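PDB 1JFX: lysozyme M1 from Streptomyces coelicolor, which hydrolyses the beta-1,4 linkages between N-acetylmuramic acid and N-acetylglucosamine in peptidoglycan, acting as both a lysozyme and a diacetylmuramidase. Local coordinates for residues P94-I99 / D134-T139; A65-S70 / T114-W119. All blocks are in the same frame, centred on the assembly; numbering follows the deposited sequence.

In the fold
Interactions 1 and 2 adjoin each other, their centres about 14 Å apart, meeting at strand 96-98. Interaction 1 joins that strand to strand 136-139, its centre about 5 Å from the centre of the chain; interaction 2 lies further out, about 17 Å centre to centre, where the loop after strand 58-64 meets helix 113-131, the helix that connects the two strands of interaction 1. They touch directly: Asp98 O is 2.9 Å from Ala65 N, a probable hydrogen bond, and Leu97 CD1 packs 3.7 Å from Ala65 CB. Between nearest side-chain atoms, Ala65 is about 6 Å from Asp98 and about 7 Å from Glu100, both predicted active-site residues.

Interaction 1 (P94-I99 / D134-T139); sequences PGVLDI and DVVIYT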
loop_
_atom_site.group_PDB
_atom_site.type_symbol
_atom_site.label_atom_id
_atom_site.label_comp_id
_atom_site.label_asym_id
_atom_site.label_seq_id
_atom_site.Cartn_x
_atom_site.Cartn_y
_atom_site.Cartn_z
ATOM N N PRO A 94 -4.881 -0.255 -7.416
ATOM C CA PRO A 94 -4.015 -1.414 -7.619
ATOM C C PRO A 94 -3.486 -1.802 -6.225
ATOM O O PRO A 94 -3.315 -0.937 -5.356
ATOM C CB PRO A 94 -2.911 -0.877 -8.541
ATOM C CG PRO A 94 -2.894 0.609 -8.260
ATOM C CD PRO A 94 -4.358 0.940 -8.103
ATOM N N GLY A 95 -3.247 -3.093 -6.017
ATOM C CA GLY A 95 -2.758 -3.570 -4.731
ATOM C C GLY A 95 -1.405 -3.028 -4.328
ATOM O O GLY A 95 -0.628 -2.573 -5.163
ATOM N N VAL A 96 -1.126 -3.117 -3.034
ATOM C CA VAL A 96 0.110 -2.623 -2.449
ATOM C C VAL A 96 0.965 -3.699 -1.816
ATOM O O VAL A 96 0.454 -4.569 -1.118
ATOM C CB VAL A 96 -0.202 -1.571 -1.357
ATOM C CG1 VAL A 96 1.022 -1.314 -0.466
ATOM C CG2 VAL A 96 -0.603 -0.248 -2.021
ATOM N N LEU A 97 2.267 -3.632 -2.086
ATOM C CA LEU A 97 3.240 -4.531 -1.476
ATOM C C LEU A 97 3.845 -3.692 -0.355
ATOM O O LEU A 97 4.566 -2.740 -0.621
ATOM C CB LEU A 97 4.340 -4.927 -2.472
ATOM C CG LEU A 97 5.539 -5.641 -1.824
ATOM C CD1 LEU A 97 5.093 -6.956 -1.167
ATOM C CD2 LEU A 97 6.626 -5.896 -2.864
ATOM N N ASP A 98 3.511 -4.028 0.890
ATOM C CA ASP A 98 4.015 -3.325 2.075
ATOM C C ASP A 98 5.248 -4.130 2.482
ATOM O O ASP A 98 5.143 -5.198 3.091
ATOM C CB ASP A 98 2.948 -3.354 3.181
ATOM C CG ASP A 98 3.400 -2.696 4.480
ATOM O OD1 ASP A 98 4.621 -2.633 4.753
ATOM O OD2 ASP A 98 2.515 -2.264 5.254
ATOM N N ILE A 99 6.419 -3.616 2.132
ATOM C CA ILE A 99 7.661 -4.312 2.422
ATOM C C ILE A 99 8.490 -3.331 3.258
ATOM O O ILE A 99 8.917 -2.280 2.786
ATOM C CB ILE A 99 8.319 -4.775 1.078
ATOM C CG1 ILE A 99 9.485 -5.712 1.374
ATOM C CG2 ILE A 99 8.650 -3.568 0.186
ATOM C CD1 ILE A 99 9.941 -6.520 0.155
ATOM N N ASP A 134 0.515 -2.893 -12.064
ATOM C CA ASP A 134 1.843 -2.711 -11.460
ATOM C C ASP A 134 1.588 -2.498 -9.958
ATOM O O ASP A 134 0.905 -1.549 -9.561
ATOM C CB ASP A 134 2.542 -1.465 -12.016
ATOM C CG ASP A 134 3.052 -1.656 -13.428
ATOM O OD1 ASP A 134 3.435 -2.789 -13.778
ATOM O OD2 ASP A 134 3.099 -0.661 -14.194
ATOM N N VAL A 135 2.139 -3.371 -9.125
ATOM C CA VAL A 135 1.935 -3.266 -7.693
ATOM C C VAL A 135 2.551 -1.974 -7.146
ATOM O O VAL A 135 3.611 -1.538 -7.601
ATOM C CB VAL A 135 2.541 -4.493 -6.964
ATOM C CG1 VAL A 135 4.069 -4.452 -7.046
ATOM C CG2 VAL A 135 2.055 -4.531 -5.505
ATOM N N VAL A 136 1.858 -1.347 -6.199
ATOM C CA VAL A 136 2.356 -0.132 -5.561
ATOM C C VAL A 136 3.267 -0.586 -4.418
ATOM O O VAL A 136 2.903 -1.469 -3.651
ATOM C CB VAL A 136 1.180 0.689 -4.991
ATOM C CG1 VAL A 136 1.693 1.859 -4.156
ATOM C CG2 VAL A 136 0.315 1.183 -6.146
ATOM N N ILE A 137 4.447 0.014 -4.297
ATOM C CA ILE A 137 5.365 -0.359 -3.231
ATOM C C ILE A 137 5.306 0.625 -2.060
ATOM O O ILE A 137 5.555 1.828 -2.230
ATOM C CB ILE A 137 6.837 -0.437 -3.752
ATOM C CG1 ILE A 137 6.982 -1.615 -4.726
ATOM C CG2 ILE A 137 7.816 -0.605 -2.564
ATOM C CD1 ILE A 137 8.359 -1.681 -5.403
ATOM N N TYR A 138 4.936 0.110 -0.888
ATOM C CA TYR A 138 4.906 0.916 0.339
ATOM C C TYR A 138 6.128 0.516 1.139
ATOM O O TYR A 138 6.336 -0.678 1.412
ATOM C CB TYR A 138 3.651 0.629 1.187
ATOM C CG TYR A 138 3.732 1.170 2.620
ATOM C CD1 TYR A 138 4.377 0.447 3.635
ATOM C CD2 TYR A 138 3.168 2.410 2.957
ATOM C CE1 TYR A 138 4.457 0.939 4.937
ATOM C CE2 TYR A 138 3.235 2.909 4.262
ATOM C CZ TYR A 138 3.883 2.168 5.250
ATOM O OH TYR A 138 3.946 2.648 6.553
ATOM N N THR A 139 6.926 1.504 1.524
ATOM C CA THR A 139 8.124 1.245 2.323
ATOM C C THR A 139 8.687 2.556 2.840
ATOM O O THR A 139 8.115 3.622 2.600
ATOM C CB THR A 139 9.212 0.513 1.482
ATOM O OG1 THR A 139 10.286 0.102 2.339
ATOM C CG2 THR A 139 9.774 1.411 0.395
#
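The flat groups that meet are the Tyr138 ring and the Asp98 carboxylate, side by side and pointing the same way, with their planes 57° apart. Asp98 OD1 approaches the ring obliquely, 3.3 Å from Tyr138 CD1, while Trp161 and the ring meet edge-to-face. As directly paired residues Asp98 and Tyr138 share a face of the sheet, and with CG anti to the backbone N in both (chi1 178° and 166°) carboxylate and ring run off side by side. Tyr138 OH is hydrogen-bonded to Gln183. Two residues earlier on the same face, Val96 CG1 lies 3.7 Å from Tyr138 CB and Val96 CG2 3.6 Å from Val136 CB.

Strands 96-98 and 136-139 run parallel in the beta/alpha barrel of this family 25 glycoside hydrolase, joined through helix 113-131 as a beta-alpha-beta unit. Asp98 and Glu100 are predicted active-site residues, and their carboxylates lie close together. The backbone ladder is regular: Val136 N to Gly95 O, Leu97 N to Val136 O (2.7 Å), Tyr138 N to Leu97 O and Ile99 N to Tyr138 O. Past the last rung, Thr139 OG1 donates to Ile99 O at 2.8 Å. On the helix-facing side, Val135 CG2 packs against Leu97 CB (3.8 Å).

Interaction 2 (A65-S70 / T114-W119); sequences ARPNAS and TQMRTW
This is a loop-to-helix contact built on one tryptophan: Trp119 of helix 113-131 reaches the loop 65-70, which runs from strand 58-64 to helix 72-81, and is met there by Pro67, Ala65 and Ser70. In the beta/alpha barrel the loop belongs to one strand-to-helix connection, and helix 113-131 follows the next strand, 96-98.

Pro67 supplies the CH-pi part. Its CB sits 3.7 Å from the centroid of the five-membered ring of Trp119 and only 9° off the ring normal, so the contact is over the face, and the two side chains cross at about a right angle. Pro67 CA lies over the same indole, 3.5 Å from Trp119 CE2. CB of Trp119 already points toward the loop, and with CG anti to the backbone N (chi1 -162°) the indole reaches across to lie against Pro67. Ala65 CB approaches the benzo part obliquely, 3.7 Å from Trp119 CH2. One helical turn earlier, the Met116 side chain bends so that its CE comes to 4.2 Å from Pro67 CB.

At the ring's edge, Trp119 NE1 donates to Ser70 O at 2.8 Å with an N-H...O angle of 168°. The acceptor lies almost in the indole plane, and the N-H meets a carbonyl lone pair. Nearby, Ser70 OG and Arg66 O are both hydrogen-bonded to Gln75 of helix 72-81, whose side chain also touches the indole. Leu97 of strand 96-98 touches Trp119 as well.

Face and edge thus do different work: proline C-H groups pack on one face of the electron-rich ring, while the one polar N-H of the buried indole is satisfied by a backbone carbonyl. Since that bond is directional and lies almost in the ring plane, it should restrict rotation of the indole against Pro67.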
loop_
_atom_site.group_PDB
_atom_site.type_symbol
_atom_site.label_atom_id
_atom_site.label_comp_id
_atom_site.label_asym_id
_atom_site.label_seq_id
_atom_site.Cartn_x
_atom_site.Cartn_y
_atom_site.Cartn_z
ATOM N N ALA A 65 4.457 -7.970 3.451
ATOM C CA ALA A 65 5.422 -8.993 3.064
ATOM C C ALA A 65 6.258 -9.582 4.192
ATOM O O ALA A 65 6.635 -8.886 5.117
ATOM C CB ALA A 65 6.377 -8.415 2.024
ATOM N N ARG A 66 6.557 -10.875 4.080
ATOM C CA ARG A 66 7.471 -11.549 5.003
ATOM C C ARG A 66 8.345 -12.335 4.019
ATOM O O ARG A 66 8.155 -13.538 3.810
ATOM C CB ARG A 66 6.732 -12.493 5.951
ATOM C CG ARG A 66 5.799 -11.779 6.940
ATOM C CD ARG A 66 6.542 -10.837 7.898
ATOM N NE ARG A 66 5.650 -10.465 8.993
ATOM C CZ ARG A 66 5.690 -11.015 10.200
ATOM N NH1 ARG A 66 6.598 -11.954 10.471
ATOM N NH2 ARG A 66 4.807 -10.657 11.125
ATOM N N PRO A 67 9.316 -11.657 3.395
ATOM C CA PRO A 67 10.200 -12.298 2.419
ATOM C C PRO A 67 10.951 -13.551 2.869
ATOM O O PRO A 67 11.412 -14.319 2.033
ATOM C CB PRO A 67 11.130 -11.154 1.996
ATOM C CG PRO A 67 10.233 -9.955 2.087
ATOM C CD PRO A 67 9.550 -10.200 3.432
ATOM N N ASN A 68 11.082 -13.753 4.178
ATOM C CA ASN A 68 11.775 -14.932 4.704
ATOM C C ASN A 68 10.894 -16.175 4.632
ATOM O O ASN A 68 11.399 -17.291 4.610
ATOM C CB ASN A 68 12.107 -14.734 6.183
ATOM C CG ASN A 68 10.858 -14.473 7.018
ATOM O OD1 ASN A 68 10.240 -13.420 6.895
ATOM N ND2 ASN A 68 10.465 -15.442 7.854
ATOM N N ALA A 69 9.579 -15.966 4.596
ATOM C CA ALA A 69 8.617 -17.059 4.647
ATOM C C ALA A 69 8.283 -17.833 3.382
ATOM O O ALA A 69 7.851 -18.983 3.469
ATOM C CB ALA A 69 7.316 -16.548 5.283
ATOM N N SER A 70 8.467 -17.217 2.225
ATOM C CA SER A 70 8.172 -17.865 0.949
ATOM C C SER A 70 8.651 -16.916 -0.132
ATOM O O SER A 70 9.067 -15.800 0.169
ATOM C CB SER A 70 6.666 -18.099 0.789
ATOM O OG SER A 70 5.986 -16.866 0.606
ATOM N N THR A 114 20.757 -8.699 -3.400
ATOM C CA THR A 114 20.404 -9.287 -4.685
ATOM C C THR A 114 19.175 -10.200 -4.553
ATOM O O THR A 114 18.292 -10.195 -5.419
ATOM C CB THR A 114 21.595 -10.086 -5.286
ATOM O OG1 THR A 114 22.678 -9.183 -5.553
ATOM C CG2 THR A 114 21.185 -10.771 -6.587
ATOM N N GLN A 115 19.107 -10.986 -3.484
ATOM C CA GLN A 115 17.953 -11.864 -3.295
ATOM C C GLN A 115 16.691 -11.050 -3.045
ATOM O O GLN A 115 15.595 -11.450 -3.447
ATOM C CB GLN A 115 18.161 -12.811 -2.114
ATOM C CG GLN A 115 19.225 -13.871 -2.337
ATOM C CD GLN A 115 19.502 -14.648 -1.067
ATOM O OE1 GLN A 115 19.704 -14.059 -0.002
ATOM N NE2 GLN A 115 19.509 -15.979 -1.168
ATOM N N MET A 116 16.843 -9.915 -2.373
ATOM C CA MET A 116 15.683 -9.090 -2.068
ATOM C C MET A 116 15.181 -8.444 -3.347
ATOM O O MET A 116 13.976 -8.309 -3.541
ATOM C CB MET A 116 16.034 -8.011 -1.041
ATOM C CG MET A 116 14.830 -7.178 -0.595
ATOM S SD MET A 116 13.539 -8.152 0.201
ATOM C CE MET A 116 14.282 -8.377 1.849
ATOM N N ARG A 117 16.100 -8.035 -4.219
ATOM C CA ARG A 117 15.693 -7.444 -5.487
ATOM C C ARG A 117 14.886 -8.485 -6.257
ATOM O O ARG A 117 13.839 -8.183 -6.820
ATOM C CB ARG A 117 16.914 -7.030 -6.308
ATOM C CG ARG A 117 17.640 -5.852 -5.710
ATOM C CD ARG A 117 18.863 -5.473 -6.521
ATOM N NE ARG A 117 19.537 -4.327 -5.922
ATOM C CZ ARG A 117 20.485 -3.622 -6.534
ATOM N NH1 ARG A 117 20.873 -3.954 -7.759
ATOM N NH2 ARG A 117 21.019 -2.565 -5.932
ATOM N N THR A 118 15.386 -9.718 -6.280
ATOM C CA THR A 118 14.694 -10.797 -6.976
ATOM C C THR A 118 13.315 -11.032 -6.376
ATOM O O THR A 118 12.340 -11.200 -7.107
ATOM C CB THR A 118 15.512 -12.100 -6.903
ATOM O OG1 THR A 118 16.742 -11.911 -7.614
ATOM C CG2 THR A 118 14.742 -13.277 -7.534
ATOM N N TRP A 119 13.240 -11.034 -5.050
ATOM C CA TRP A 119 11.971 -11.266 -4.358
ATOM C C TRP A 119 10.924 -10.221 -4.767
ATOM O O TRP A 119 9.768 -10.557 -5.072
ATOM C CB TRP A 119 12.203 -11.225 -2.835
ATOM C CG TRP A 119 11.088 -11.866 -2.019
ATOM C CD1 TRP A 119 11.092 -13.121 -1.485
ATOM C CD2 TRP A 119 9.815 -11.286 -1.678
ATOM N NE1 TRP A 119 9.903 -13.367 -0.832
ATOM C CE2 TRP A 119 9.102 -12.256 -0.937
ATOM C CE3 TRP A 119 9.209 -10.042 -1.927
ATOM C CZ2 TRP A 119 7.809 -12.022 -0.446
ATOM C CZ3 TRP A 119 7.920 -9.807 -1.438
ATOM C CH2 TRP A 119 7.238 -10.793 -0.709
#